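Local atomic coordinates of protein VMS1 (Saccharomyces cerevisiae, PDB entry 5WHG), a protein that cleaves polypeptidyl-tRNAs downstream of the ribosome-associated quality control pathway, releasing incompletely synthesized polypeptides for degradation. Residues D21-D26 against K356-L361; Y67-V72 against A245-E250; G220-H225 against E304-K309. All coordinates share one frame; numbering follows the deposited sequence.

Interaction 1: D21-D26 against K356-L361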
ATOM      1  N   ASP A  21     -17.438   0.573   4.678  1.00122.38           N
ATOM      2  CA  ASP A  21     -17.277   1.524   5.767  1.00127.03           C
ATOM      3  C   ASP A  21     -16.002   1.271   6.576  1.00121.60           C
ATOM      4  O   ASP A  21     -15.873   1.783   7.698  1.00115.25           O
ATOM      5  CB  ASP A  21     -18.498   1.484   6.703  1.00140.19           C
ATOM      6  CG  ASP A  21     -19.839   1.571   5.963  1.00149.80           C
ATOM      7  OD1 ASP A  21     -19.925   2.250   4.915  1.00151.50           O
ATOM      8  OD2 ASP A  21     -20.818   0.960   6.451  1.00153.05           O
ATOM      9  N   LEU A  22     -15.061   0.498   6.029  1.00112.84           N
ATOM     10  CA  LEU A  22     -13.941  -0.020   6.796  1.00105.71           C
ATOM     11  C   LEU A  22     -12.604   0.243   6.119  1.00106.87           C
ATOM     12  O   LEU A  22     -11.573  -0.248   6.601  1.00102.58           O
ATOM     13  CB  LEU A  22     -14.116  -1.525   7.037  1.00 95.99           C
ATOM     14  CG  LEU A  22     -15.282  -1.889   7.961  1.00108.64           C
ATOM     15  CD1 LEU A  22     -15.483  -3.396   8.043  1.00107.14           C
ATOM     16  CD2 LEU A  22     -15.086  -1.293   9.357  1.00112.05           C
ATOM     17  N   TYR A  23     -12.593   0.986   5.015  1.00 99.56           N
ATOM     18  CA  TYR A  23     -11.339   1.307   4.347  1.00 93.30           C
ATOM     19  C   TYR A  23     -10.516   2.251   5.218  1.00 96.51           C
ATOM     20  O   TYR A  23     -10.952   3.365   5.529  1.00 99.20           O
ATOM     21  CB  TYR A  23     -11.600   1.932   2.981  1.00 87.35           C
ATOM     22  CG  TYR A  23     -10.351   2.090   2.140  1.00 91.95           C
ATOM     23  CD1 TYR A  23      -9.640   0.983   1.703  1.00 92.74           C
ATOM     24  CD2 TYR A  23      -9.890   3.343   1.775  1.00 99.93           C
ATOM     25  CE1 TYR A  23      -8.509   1.124   0.932  1.00 92.47           C
ATOM     26  CE2 TYR A  23      -8.753   3.488   1.000  1.00 94.13           C
ATOM     27  CZ  TYR A  23      -8.073   2.380   0.585  1.00 89.62           C
ATOM     28  OH  TYR A  23      -6.949   2.528  -0.181  1.00 93.57           O
ATOM     29  N   ILE A  24      -9.310   1.812   5.579  1.00 87.38           N
ATOM     30  CA  ILE A  24      -8.485   2.526   6.539  1.00 86.99           C
ATOM     31  C   ILE A  24      -8.165   3.962   6.115  1.00 84.35           C
ATOM     32  O   ILE A  24      -7.938   4.818   6.977  1.00 94.93           O
ATOM     33  CB  ILE A  24      -7.215   1.690   6.784  1.00 92.28           C
ATOM     34  CG1 ILE A  24      -7.588   0.433   7.576  1.00 91.25           C
ATOM     35  CG2 ILE A  24      -6.164   2.490   7.527  1.00 88.93           C
ATOM     36  CD1 ILE A  24      -6.577  -0.678   7.445  1.00 95.18           C
ATOM     37  N   PHE A  25      -8.194   4.272   4.817  1.00 79.58           N
ATOM     38  CA  PHE A  25      -7.858   5.612   4.347  1.00 86.58           C
ATOM     39  C   PHE A  25      -9.082   6.457   3.998  1.00 98.60           C
ATOM     40  O   PHE A  25      -8.943   7.500   3.348  1.00107.47           O
ATOM     41  CB  PHE A  25      -6.914   5.519   3.151  1.00 86.57           C
ATOM     42  CG  PHE A  25      -5.641   4.779   3.452  1.00 86.47           C
ATOM     43  CD1 PHE A  25      -4.757   5.265   4.411  1.00 82.68           C
ATOM     44  CD2 PHE A  25      -5.336   3.598   2.797  1.00 93.00           C
ATOM     45  CE1 PHE A  25      -3.585   4.596   4.703  1.00 78.45           C
ATOM     46  CE2 PHE A  25      -4.162   2.921   3.084  1.00101.08           C
ATOM     47  CZ  PHE A  25      -3.283   3.425   4.033  1.00 90.77           C
ATOM     48  N   ASP A  26     -10.270   6.041   4.437  1.00100.94           N
ATOM     49  CA  ASP A  26     -11.511   6.709   4.076  1.00107.70           C
ATOM     50  C   ASP A  26     -12.597   6.396   5.105  1.00110.07           C
ATOM     51  O   ASP A  26     -13.757   6.177   4.749  1.00108.39           O
ATOM     52  CB  ASP A  26     -11.936   6.278   2.670  1.00117.83           C
ATOM     53  CG  ASP A  26     -13.023   7.163   2.077  1.00125.77           C
ATOM     54  OD1 ASP A  26     -13.407   8.166   2.724  1.00124.86           O
ATOM     55  OD2 ASP A  26     -13.486   6.840   0.955  1.00126.33           O
ATOM     56  N   LYS A 356      -5.396  -8.150  -4.371  1.00 93.94           N
ATOM     57  CA  LYS A 356      -5.821  -8.960  -3.233  1.00 97.43           C
ATOM     58  C   LYS A 356      -5.037  -8.561  -1.995  1.00 88.90           C
ATOM     59  O   LYS A 356      -5.613  -8.267  -0.942  1.00 90.72           O
ATOM     60  CB  LYS A 356      -5.639 -10.458  -3.546  1.00114.13           C
ATOM     61  CG  LYS A 356      -6.044 -11.467  -2.421  1.00130.19           C
ATOM     62  CD  LYS A 356      -4.884 -11.822  -1.441  1.00132.25           C
ATOM     63  CE  LYS A 356      -5.393 -12.325  -0.074  1.00125.57           C
ATOM     64  NZ  LYS A 356      -4.308 -12.568   0.924  1.00109.73           N
ATOM     65  N   ALA A 357      -3.710  -8.527  -2.120  1.00 80.83           N
ATOM     66  CA  ALA A 357      -2.858  -8.135  -1.008  1.00 76.37           C
ATOM     67  C   ALA A 357      -3.228  -6.754  -0.494  1.00 81.35           C
ATOM     68  O   ALA A 357      -3.333  -6.544   0.719  1.00 88.39           O
ATOM     69  CB  ALA A 357      -1.397  -8.179  -1.443  1.00 62.80           C
ATOM     70  N   TRP A 358      -3.431  -5.792  -1.402  1.00 82.11           N
ATOM     71  CA  TRP A 358      -3.747  -4.435  -0.962  1.00 86.43           C
ATOM     72  C   TRP A 358      -5.067  -4.391  -0.201  1.00 81.97           C
ATOM     73  O   TRP A 358      -5.154  -3.785   0.871  1.00 87.30           O
ATOM     74  CB  TRP A 358      -3.787  -3.459  -2.140  1.00 84.38           C
ATOM     75  CG  TRP A 358      -4.019  -2.047  -1.664  1.00 82.78           C
ATOM     76  CD1 TRP A 358      -5.092  -1.246  -1.941  1.00 84.71           C
ATOM     77  CD2 TRP A 358      -3.167  -1.287  -0.791  1.00 81.92           C
ATOM     78  NE1 TRP A 358      -4.956  -0.027  -1.309  1.00 80.41           N
ATOM     79  CE2 TRP A 358      -3.788  -0.026  -0.591  1.00 80.84           C
ATOM     80  CE3 TRP A 358      -1.942  -1.548  -0.160  1.00 68.52           C
ATOM     81  CZ2 TRP A 358      -3.219   0.979   0.213  1.00 76.20           C
ATOM     82  CZ3 TRP A 358      -1.380  -0.552   0.646  1.00 67.62           C
ATOM     83  CH2 TRP A 358      -2.022   0.703   0.818  1.00 73.46           C
ATOM     84  N   CYS A 359      -6.112  -5.023  -0.741  1.00 78.22           N
ATOM     85  CA  CYS A 359      -7.391  -5.016  -0.032  1.00 87.80           C
ATOM     86  C   CYS A 359      -7.261  -5.685   1.326  1.00 86.76           C
ATOM     87  O   CYS A 359      -7.890  -5.254   2.297  1.00 98.11           O
ATOM     88  CB  CYS A 359      -8.479  -5.700  -0.854  1.00 91.32           C
ATOM     89  SG  CYS A 359      -9.011  -4.774  -2.307  1.00100.54           S
ATOM     90  N   GLU A 360      -6.425  -6.724   1.413  1.00 76.92           N
ATOM     91  CA  GLU A 360      -6.141  -7.393   2.681  1.00 75.18           C
ATOM     92  C   GLU A 360      -5.400  -6.493   3.678  1.00 84.11           C
ATOM     93  O   GLU A 360      -5.530  -6.691   4.889  1.00 89.16           O
ATOM     94  CB  GLU A 360      -5.334  -8.661   2.413  1.00 74.74           C
ATOM     95  CG  GLU A 360      -4.928  -9.421   3.645  1.00 87.56           C
ATOM     96  CD  GLU A 360      -6.116  -9.772   4.503  1.00 96.53           C
ATOM     97  OE1 GLU A 360      -6.018  -9.596   5.735  1.00108.13           O
ATOM     98  OE2 GLU A 360      -7.151 -10.206   3.941  1.00 90.39           O
ATOM     99  N   LEU A 361      -4.605  -5.521   3.213  1.00 76.73           N
ATOM    100  CA  LEU A 361      -3.924  -4.621   4.145  1.00 83.71           C
ATOM    101  C   LEU A 361      -4.734  -3.375   4.494  1.00 92.00           C
ATOM    102  O   LEU A 361      -4.527  -2.787   5.567  1.00 87.06           O
ATOM    103  CB  LEU A 361      -2.579  -4.159   3.573  1.00 79.98           C
ATOM    104  CG  LEU A 361      -1.371  -5.090   3.443  1.00 86.79           C
ATOM    105  CD1 LEU A 361      -0.451  -4.582   2.333  1.00 73.14           C
ATOM    106  CD2 LEU A 361      -0.612  -5.167   4.755  1.00 92.97           C
TER
HETATM  107  O   HOH W   1      -7.559   1.175  -2.786  1.00 78.08           O

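Interaction 2: Y67-V72 against A245-E250. With ZN (zinc ion), chain B.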
ATOM      1  N   TYR A  67      -8.999  14.269 -13.969  1.00142.62           N
ATOM      2  CA  TYR A  67      -8.089  15.407 -13.914  1.00135.55           C
ATOM      3  C   TYR A  67      -7.214  15.347 -12.669  1.00126.11           C
ATOM      4  O   TYR A  67      -5.980  15.370 -12.760  1.00123.89           O
ATOM      5  CB  TYR A  67      -8.876  16.710 -13.948  1.00134.00           C
ATOM      6  CG  TYR A  67      -8.004  17.932 -14.064  1.00134.52           C
ATOM      7  CD1 TYR A  67      -7.255  18.167 -15.205  1.00131.16           C
ATOM      8  CD2 TYR A  67      -7.947  18.864 -13.038  1.00137.14           C
ATOM      9  CE1 TYR A  67      -6.467  19.292 -15.316  1.00130.96           C
ATOM     10  CE2 TYR A  67      -7.166  19.993 -13.143  1.00133.31           C
ATOM     11  CZ  TYR A  67      -6.426  20.200 -14.280  1.00132.37           C
ATOM     12  OH  TYR A  67      -5.645  21.328 -14.378  1.00139.03           O
ATOM     13  N   HIS A  68      -7.844  15.262 -11.492  1.00113.38           N
ATOM     14  CA  HIS A  68      -7.097  15.125 -10.249  1.00109.65           C
ATOM     15  C   HIS A  68      -6.090  13.984 -10.305  1.00114.83           C
ATOM     16  O   HIS A  68      -5.006  14.084  -9.723  1.00116.61           O
ATOM     17  CB  HIS A  68      -8.056  14.908  -9.080  1.00113.48           C
ATOM     18  CG  HIS A  68      -7.369  14.755  -7.756  1.00118.12           C
ATOM     19  ND1 HIS A  68      -7.055  15.831  -6.951  1.00118.44           N
ATOM     20  CD2 HIS A  68      -6.926  13.654  -7.102  1.00112.67           C
ATOM     21  CE1 HIS A  68      -6.451  15.398  -5.859  1.00116.03           C
ATOM     22  NE2 HIS A  68      -6.360  14.080  -5.926  1.00110.88           N
ATOM     23  N   LEU A  69      -6.413  12.899 -11.005  1.00115.06           N
ATOM     24  CA  LEU A  69      -5.516  11.751 -10.986  1.00116.24           C
ATOM     25  C   LEU A  69      -4.236  12.023 -11.766  1.00114.33           C
ATOM     26  O   LEU A  69      -3.144  11.621 -11.340  1.00106.54           O
ATOM     27  CB  LEU A  69      -6.230  10.518 -11.531  1.00130.33           C
ATOM     28  CG  LEU A  69      -6.839   9.637 -10.439  1.00132.99           C
ATOM     29  CD1 LEU A  69      -7.447   8.383 -11.039  1.00132.44           C
ATOM     30  CD2 LEU A  69      -5.778   9.292  -9.391  1.00127.94           C
HETATM   31  N   MSE A  70      -4.340  12.701 -12.900  1.00121.99           N
HETATM   32  CA  MSE A  70      -3.147  12.974 -13.691  1.00126.46           C
HETATM   33  C   MSE A  70      -2.251  13.992 -12.988  1.00114.17           C
HETATM   34  O   MSE A  70      -1.028  13.896 -13.048  1.00110.91           O
HETATM   35  CB  MSE A  70      -3.530  13.462 -15.086  1.00145.90           C
HETATM   36  CG  MSE A  70      -4.488  12.533 -15.809  1.00159.99           C
HETATM   37 SE   MSE A  70      -5.147  13.259 -17.502  1.00177.75          SE
HETATM   38  CE  MSE A  70      -3.572  12.879 -18.601  1.00178.08           C
ATOM     39  N   ASN A  71      -2.868  14.962 -12.311  1.00109.68           N
ATOM     40  CA  ASN A  71      -2.091  15.942 -11.564  1.00108.60           C
ATOM     41  C   ASN A  71      -1.389  15.309 -10.368  1.00105.45           C
ATOM     42  O   ASN A  71      -0.247  15.665 -10.054  1.00105.79           O
ATOM     43  CB  ASN A  71      -2.990  17.082 -11.118  1.00 92.08           C
ATOM     44  CG  ASN A  71      -3.081  18.152 -12.148  1.00 98.50           C
ATOM     45  OD1 ASN A  71      -2.070  18.565 -12.703  1.00100.15           O
ATOM     46  ND2 ASN A  71      -4.290  18.601 -12.434  1.00108.62           N
ATOM     47  N   VAL A  72      -2.063  14.386  -9.675  1.00102.59           N
ATOM     48  CA  VAL A  72      -1.384  13.573  -8.669  1.00 92.91           C
ATOM     49  C   VAL A  72      -0.215  12.842  -9.308  1.00 82.71           C
ATOM     50  O   VAL A  72       0.921  12.888  -8.818  1.00 76.95           O
ATOM     51  CB  VAL A  72      -2.365  12.581  -8.015  1.00 91.65           C
ATOM     52  CG1 VAL A  72      -1.594  11.475  -7.330  1.00 95.25           C
ATOM     53  CG2 VAL A  72      -3.263  13.268  -7.010  1.00 86.43           C
ATOM     54  N   ALA A 245     -11.941  -0.876  -6.905  1.00103.10           N
ATOM     55  CA  ALA A 245     -11.689   0.470  -6.420  1.00 94.93           C
ATOM     56  C   ALA A 245     -10.217   0.718  -6.117  1.00 93.00           C
ATOM     57  O   ALA A 245      -9.852   1.850  -5.770  1.00 98.24           O
ATOM     58  CB  ALA A 245     -12.542   0.751  -5.172  1.00 82.40           C
ATOM     59  N   VAL A 246      -9.369  -0.308  -6.229  1.00 88.14           N
ATOM     60  CA  VAL A 246      -7.932  -0.133  -6.042  1.00 82.97           C
ATOM     61  C   VAL A 246      -7.379   0.672  -7.210  1.00 91.41           C
ATOM     62  O   VAL A 246      -7.558   0.301  -8.377  1.00104.50           O
ATOM     63  CB  VAL A 246      -7.226  -1.493  -5.930  1.00 80.58           C
ATOM     64  CG1 VAL A 246      -5.734  -1.296  -5.720  1.00 74.59           C
ATOM     65  CG2 VAL A 246      -7.807  -2.330  -4.809  1.00 78.61           C
ATOM     66  N   ASN A 247      -6.693   1.770  -6.910  1.00 83.33           N
ATOM     67  CA  ASN A 247      -6.136   2.632  -7.947  1.00 92.41           C
ATOM     68  C   ASN A 247      -4.627   2.405  -8.049  1.00 93.28           C
ATOM     69  O   ASN A 247      -3.859   2.892  -7.211  1.00 93.83           O
ATOM     70  CB  ASN A 247      -6.457   4.085  -7.644  1.00 97.85           C
ATOM     71  CG  ASN A 247      -6.000   5.006  -8.730  1.00 96.33           C
ATOM     72  OD1 ASN A 247      -5.595   4.566  -9.808  1.00 93.04           O
ATOM     73  ND2 ASN A 247      -6.079   6.299  -8.465  1.00 97.19           N
ATOM     74  N   PHE A 248      -4.203   1.668  -9.085  1.00 82.25           N
ATOM     75  CA  PHE A 248      -2.784   1.432  -9.346  1.00 73.88           C
ATOM     76  C   PHE A 248      -2.297   2.519 -10.294  1.00 69.57           C
ATOM     77  O   PHE A 248      -2.635   2.511 -11.475  1.00 73.64           O
ATOM     78  CB  PHE A 248      -2.529   0.043  -9.937  1.00 73.16           C
ATOM     79  CG  PHE A 248      -2.469  -1.081  -8.917  1.00 76.41           C
ATOM     80  CD1 PHE A 248      -2.442  -0.821  -7.552  1.00 76.80           C
ATOM     81  CD2 PHE A 248      -2.452  -2.412  -9.341  1.00 81.67           C
ATOM     82  CE1 PHE A 248      -2.404  -1.864  -6.620  1.00 74.03           C
ATOM     83  CE2 PHE A 248      -2.411  -3.463  -8.425  1.00 80.32           C
ATOM     84  CZ  PHE A 248      -2.386  -3.191  -7.060  1.00 77.01           C
ATOM     85  N   LEU A 249      -1.500   3.454  -9.773  1.00 64.08           N
ATOM     86  CA  LEU A 249      -0.965   4.520 -10.604  1.00 73.40           C
ATOM     87  C   LEU A 249      -0.020   3.959 -11.652  1.00 82.69           C
ATOM     88  O   LEU A 249      -0.016   4.419 -12.798  1.00 89.53           O
ATOM     89  CB  LEU A 249      -0.266   5.566  -9.729  1.00 81.34           C
ATOM     90  CG  LEU A 249      -1.135   6.227  -8.646  1.00 82.24           C
ATOM     91  CD1 LEU A 249      -0.426   7.380  -7.984  1.00 76.49           C
ATOM     92  CD2 LEU A 249      -2.436   6.706  -9.243  1.00 85.21           C
ATOM     93  N   GLU A 250       0.791   2.972 -11.279  1.00 88.14           N
ATOM     94  CA  GLU A 250       1.561   2.188 -12.235  1.00 82.85           C
ATOM     95  C   GLU A 250       1.461   0.717 -11.852  1.00 84.24           C
ATOM     96  O   GLU A 250       1.176   0.370 -10.703  1.00 87.20           O
ATOM     97  CB  GLU A 250       3.029   2.618 -12.284  1.00 76.58           C
ATOM     98  CG  GLU A 250       3.288   4.122 -12.269  1.00 92.79           C
ATOM     99  CD  GLU A 250       3.056   4.824 -13.605  1.00 97.08           C
ATOM    100  OE1 GLU A 250       2.674   4.153 -14.585  1.00 94.77           O
ATOM    101  OE2 GLU A 250       3.259   6.060 -13.667  1.00 95.74           O
TER
HETATM  102 ZN    ZN B 501      -7.014  17.604  -7.589  1.00127.25          ZN

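Interaction 3: G220-H225 against E304-K309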
ATOM      1  N   GLY A 220       4.692  -5.842  -9.914  1.00 73.42           N
ATOM      2  CA  GLY A 220       4.836  -4.680  -9.069  1.00 66.00           C
ATOM      3  C   GLY A 220       3.753  -3.664  -9.377  1.00 69.80           C
ATOM      4  O   GLY A 220       3.174  -3.652 -10.466  1.00 68.16           O
ATOM      5  N   ALA A 221       3.470  -2.813  -8.384  1.00 67.22           N
ATOM      6  CA  ALA A 221       2.521  -1.725  -8.586  1.00 64.80           C
ATOM      7  C   ALA A 221       2.815  -0.580  -7.625  1.00 69.51           C
ATOM      8  O   ALA A 221       3.357  -0.789  -6.538  1.00 73.75           O
ATOM      9  CB  ALA A 221       1.083  -2.219  -8.418  1.00 62.96           C
ATOM     10  N   ILE A 222       2.478   0.639  -8.051  1.00 72.76           N
ATOM     11  CA  ILE A 222       2.392   1.809  -7.175  1.00 71.16           C
ATOM     12  C   ILE A 222       0.903   2.054  -6.924  1.00 72.90           C
ATOM     13  O   ILE A 222       0.151   2.361  -7.856  1.00 78.21           O
ATOM     14  CB  ILE A 222       3.067   3.048  -7.791  1.00 71.19           C
ATOM     15  CG1 ILE A 222       4.558   2.808  -8.093  1.00 65.32           C
ATOM     16  CG2 ILE A 222       2.906   4.250  -6.881  1.00 66.91           C
ATOM     17  CD1 ILE A 222       5.424   2.428  -6.878  1.00 61.09           C
ATOM     18  N   VAL A 223       0.452   1.889  -5.680  1.00 63.91           N
ATOM     19  CA  VAL A 223      -0.971   1.966  -5.352  1.00 70.80           C
ATOM     20  C   VAL A 223      -1.255   3.304  -4.680  1.00 79.71           C
ATOM     21  O   VAL A 223      -0.522   3.728  -3.777  1.00 73.40           O
ATOM     22  CB  VAL A 223      -1.408   0.794  -4.449  1.00 70.87           C
ATOM     23  CG1 VAL A 223      -0.585   0.761  -3.146  1.00 66.54           C
ATOM     24  CG2 VAL A 223      -2.914   0.879  -4.137  1.00 59.76           C
ATOM     25  N   SER A 224      -2.307   3.978  -5.129  1.00 81.16           N
ATOM     26  CA  SER A 224      -2.784   5.169  -4.447  1.00 79.82           C
ATOM     27  C   SER A 224      -3.645   4.790  -3.252  1.00 78.10           C
ATOM     28  O   SER A 224      -4.460   3.867  -3.326  1.00 91.16           O
ATOM     29  CB  SER A 224      -3.600   6.040  -5.394  1.00 85.75           C
ATOM     30  OG  SER A 224      -4.640   6.691  -4.685  1.00 92.22           O
ATOM     31  N   HIS A 225      -3.485   5.519  -2.150  1.00 70.67           N
ATOM     32  CA  HIS A 225      -4.346   5.288  -1.001  1.00 77.63           C
ATOM     33  C   HIS A 225      -5.778   5.748  -1.240  1.00 83.88           C
ATOM     34  O   HIS A 225      -6.672   5.351  -0.484  1.00 92.51           O
ATOM     35  CB  HIS A 225      -3.760   5.964   0.238  1.00 80.92           C
ATOM     36  CG  HIS A 225      -2.435   5.402   0.661  1.00 77.72           C
ATOM     37  ND1 HIS A 225      -1.846   5.711   1.869  1.00 74.31           N
ATOM     38  CD2 HIS A 225      -1.587   4.544   0.039  1.00 71.51           C
ATOM     39  CE1 HIS A 225      -0.684   5.083   1.967  1.00 67.49           C
ATOM     40  NE2 HIS A 225      -0.505   4.365   0.872  1.00 68.55           N
ATOM     41  N   GLU A 304      11.397   5.347  -9.575  1.00 75.02           N
ATOM     42  CA  GLU A 304      12.147   6.034  -8.523  1.00 72.57           C
ATOM     43  C   GLU A 304      11.429   7.244  -7.925  1.00 75.96           C
ATOM     44  O   GLU A 304      11.431   7.375  -6.689  1.00 77.67           O
ATOM     45  CB  GLU A 304      13.524   6.388  -9.109  1.00 75.18           C
ATOM     46  CG  GLU A 304      14.479   7.214  -8.234  1.00 96.02           C
ATOM     47  CD  GLU A 304      15.873   7.337  -8.882  1.00113.33           C
ATOM     48  OE1 GLU A 304      16.892   7.118  -8.184  1.00116.63           O
ATOM     49  OE2 GLU A 304      15.949   7.622 -10.102  1.00117.10           O
ATOM     50  N   PRO A 305      10.817   8.154  -8.701  1.00 77.91           N
ATOM     51  CA  PRO A 305      10.133   9.291  -8.047  1.00 79.00           C
ATOM     52  C   PRO A 305       8.996   8.846  -7.153  1.00 80.67           C
ATOM     53  O   PRO A 305       8.838   9.383  -6.048  1.00 81.36           O
ATOM     54  CB  PRO A 305       9.630  10.137  -9.227  1.00 79.48           C
ATOM     55  CG  PRO A 305      10.464   9.730 -10.385  1.00 75.20           C
ATOM     56  CD  PRO A 305      10.828   8.299 -10.172  1.00 73.57           C
ATOM     57  N   TYR A 306       8.197   7.876  -7.621  1.00 69.59           N
ATOM     58  CA  TYR A 306       7.155   7.252  -6.796  1.00 75.30           C
ATOM     59  C   TYR A 306       7.721   6.607  -5.531  1.00 73.17           C
ATOM     60  O   TYR A 306       7.155   6.774  -4.443  1.00 72.80           O
ATOM     61  CB  TYR A 306       6.418   6.176  -7.591  1.00 67.83           C
ATOM     62  CG  TYR A 306       5.579   6.634  -8.743  1.00 72.28           C
ATOM     63  CD1 TYR A 306       4.467   7.433  -8.540  1.00 78.50           C
ATOM     64  CD2 TYR A 306       5.862   6.221 -10.030  1.00 70.71           C
ATOM     65  CE1 TYR A 306       3.677   7.831  -9.580  1.00 82.06           C
ATOM     66  CE2 TYR A 306       5.065   6.606 -11.081  1.00 78.28           C
ATOM     67  CZ  TYR A 306       3.974   7.418 -10.847  1.00 88.16           C
ATOM     68  OH  TYR A 306       3.159   7.810 -11.881  1.00100.37           O
ATOM     69  N   LEU A 307       8.802   5.806  -5.671  1.00 72.11           N
ATOM     70  CA  LEU A 307       9.345   5.024  -4.554  1.00 67.59           C
ATOM     71  C   LEU A 307       9.897   5.911  -3.440  1.00 73.49           C
ATOM     72  O   LEU A 307       9.801   5.557  -2.260  1.00 75.33           O
ATOM     73  CB  LEU A 307      10.430   4.052  -5.042  1.00 64.45           C
ATOM     74  CG  LEU A 307       9.892   2.894  -5.920  1.00 73.74           C
ATOM     75  CD1 LEU A 307      10.985   2.009  -6.590  1.00 64.28           C
ATOM     76  CD2 LEU A 307       8.921   2.029  -5.128  1.00 69.02           C
ATOM     77  N   SER A 308      10.448   7.071  -3.773  1.00 83.12           N
ATOM     78  CA  SER A 308      10.971   7.917  -2.709  1.00 77.77           C
ATOM     79  C   SER A 308       9.869   8.628  -1.937  1.00 73.48           C
ATOM     80  O   SER A 308      10.110   9.061  -0.808  1.00 76.80           O
ATOM     81  CB  SER A 308      11.964   8.918  -3.286  1.00 71.36           C
ATOM     82  OG  SER A 308      11.339   9.669  -4.297  1.00 91.58           O
ATOM     83  N   LYS A 309       8.654   8.687  -2.480  1.00 76.13           N
ATOM     84  CA  LYS A 309       7.503   9.250  -1.777  1.00 79.10           C
ATOM     85  C   LYS A 309       6.560   8.195  -1.178  1.00 85.12           C
ATOM     86  O   LYS A 309       5.483   8.563  -0.688  1.00 80.66           O
ATOM     87  CB  LYS A 309       6.699  10.161  -2.715  1.00 72.02           C
ATOM     88  CG  LYS A 309       7.515  11.245  -3.405  1.00 78.65           C
ATOM     89  CD  LYS A 309       6.678  11.939  -4.469  1.00 88.01           C
ATOM     90  CE  LYS A 309       7.353  13.201  -5.004  1.00 84.47           C
ATOM     91  NZ  LYS A 309       8.459  12.884  -5.955  1.00 84.14           N
TER

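Interaction 1: D21-D26 against K356-L361
Aromatic packing with a weak polar edge joins Y23, F25 and W358 in a buried contact between a β-turn near the N-terminus and helix 351-362 of the VLRF1 region. W358 carries the helix side. Its CG is anti to the backbone N (chi1 -176°), which swings the indole off the helix toward the turn, where it crosses the side chains of Y23 and F25 at about a right angle. The pyrrole edge of the indole meets the tyrosine hydroxyl near both ring planes: NE1 of W358 lies 3.4 Å from OH of Y23, a weak, bent hydrogen bond with an N-H...O angle of 149°. A water lying in the indole plane reinforces the link. It donates to OH of Y23 at 3.0 Å and accepts weakly from NE1 of W358 at 3.2 Å. The same hydroxyl also bonds to the backbone carbonyl of H225, its strongest partner, so this oxygen is held mainly by H225 and the water. The six-membered end of the indole serves F25, whose CE2 comes within 3.6 Å of CZ2 of W358, obliquely. Beyond these rings, I24 sends its terminal methyl toward the end of the helix, with CD1 3.5 Å from O of L361. The turn is closed by N of D26 bonding to O of Y23 at 3.0 Å; Y23, I24 and F25 all touch the helix. H225 adds a fourth ring, stacked on F25 and meeting W358, while backbone bonds from L22 to L364 and from I24 to S362 tie the N-terminal chain to the helix's last residue and just beyond. The whole is an aromatic cluster built on a type I β-turn, docking an N-terminal extension against a helix of an α/β domain.

Interaction 2: Y67-V72 against A245-E250
A polar amide end set against leucine methyls is the odd feature here: the side chains of L69 and N247 come from opposite directions, and ND2 of N247 lies 3.6 Å from CD1 of L69, with CD2 of the same leucine also near, so the amide nitrogen faces the forked end of the side chain. With chi1 near 180° (-176°), the amide of N247 extends from the strand toward the helix. The rest of the contact is conventionally apolar. CD2 of L69 also meets CD2 of L249 at 4.2 Å, and one helical turn further on CG1 of V72 approaches CD1 of L249 at 4.3 Å, so L249 is touched by two residues on one flank of the helix. The residue before L69 serves the metal: ND1 of H68 binds the zinc ion at 1.9 Å, and C46, C49 and H62 complete the C2H2 finger. The helix of the zinc finger thus holds metal with one side and rests on the VLRF1 region with another. On the strand side, L249 and E250 both face I222 in a classic β-bulge, where the chain turns a corner. Strand 247-255 is an outermost strand of the mixed sheet within this chain, paired with 217-224 through N247 to S224 and E250 to I222. Helix 66-76 lies over its start, with L76 also on L249, while V246 and F248 pack against helix 351-362.

Interaction 3: G220-H225 against E304-K309
I222 is the sole residue of its strand segment to meet the short helix 304-308, and it does so with every branch of its side chain. CG1 of I222 lies 3.9 Å from CB of Y306, and CD1 of I222 is equally close to CD2 of L307. The other branch leans on the tyrosine ring: CG2 of I222 approaches CD1 of Y306 at 3.9 Å, obliquely. This division follows from the torsion, since CG1 is anti to the carbonyl carbon (chi1 -59°) and CG2 stays beside it, so CG1 meets the base of the tyrosine side chain and CG2 the adjoining ring. Replacing I222 with an alanine would probably open a gap beneath Y306 and L307 and leave the ring less firmly fixed. In the next shell, the hydroxyl of Y306 is hydrogen-bonded to the carboxylate of E250 on the adjacent strand, and K73 and L76 of helix 66-76 touch the same side chain. L307 reaches A209 and F211 of strand 207-214, which also borders I222. The short helix holds its shape: N of S308 bonds to O of E304 at 3.1 Å, and OG of S308 donates to O of P305 from above the carbonyl plane. The chemistry therefore implies a seam held by shape and hydrophobic burial, with the tyrosine's far end bonded directionally to E250.

How the interactions relate
The three contacts show how distant parts of one chain gather around one mixed sheet, two of them on its strands and the third beside it. Along the sequence, interaction 1 spans the other two, whose segments alternate: 67-72, 220-225, 245-250, 304-309. Centres of interactions 2 and 3 lie about 11 Å apart, and each is about 17 Å from that of interaction 1. Neighbouring strands 217-224 and 247-255 link interactions 2 and 3, with Y306 and E250 joining them by side chains. V246 and H225 carry the connection to the aromatic cluster of interaction 1. The zinc finger and the N-terminal segment are thus both anchored to the VLRF1 region, the part that mediates binding to the 60S subunit.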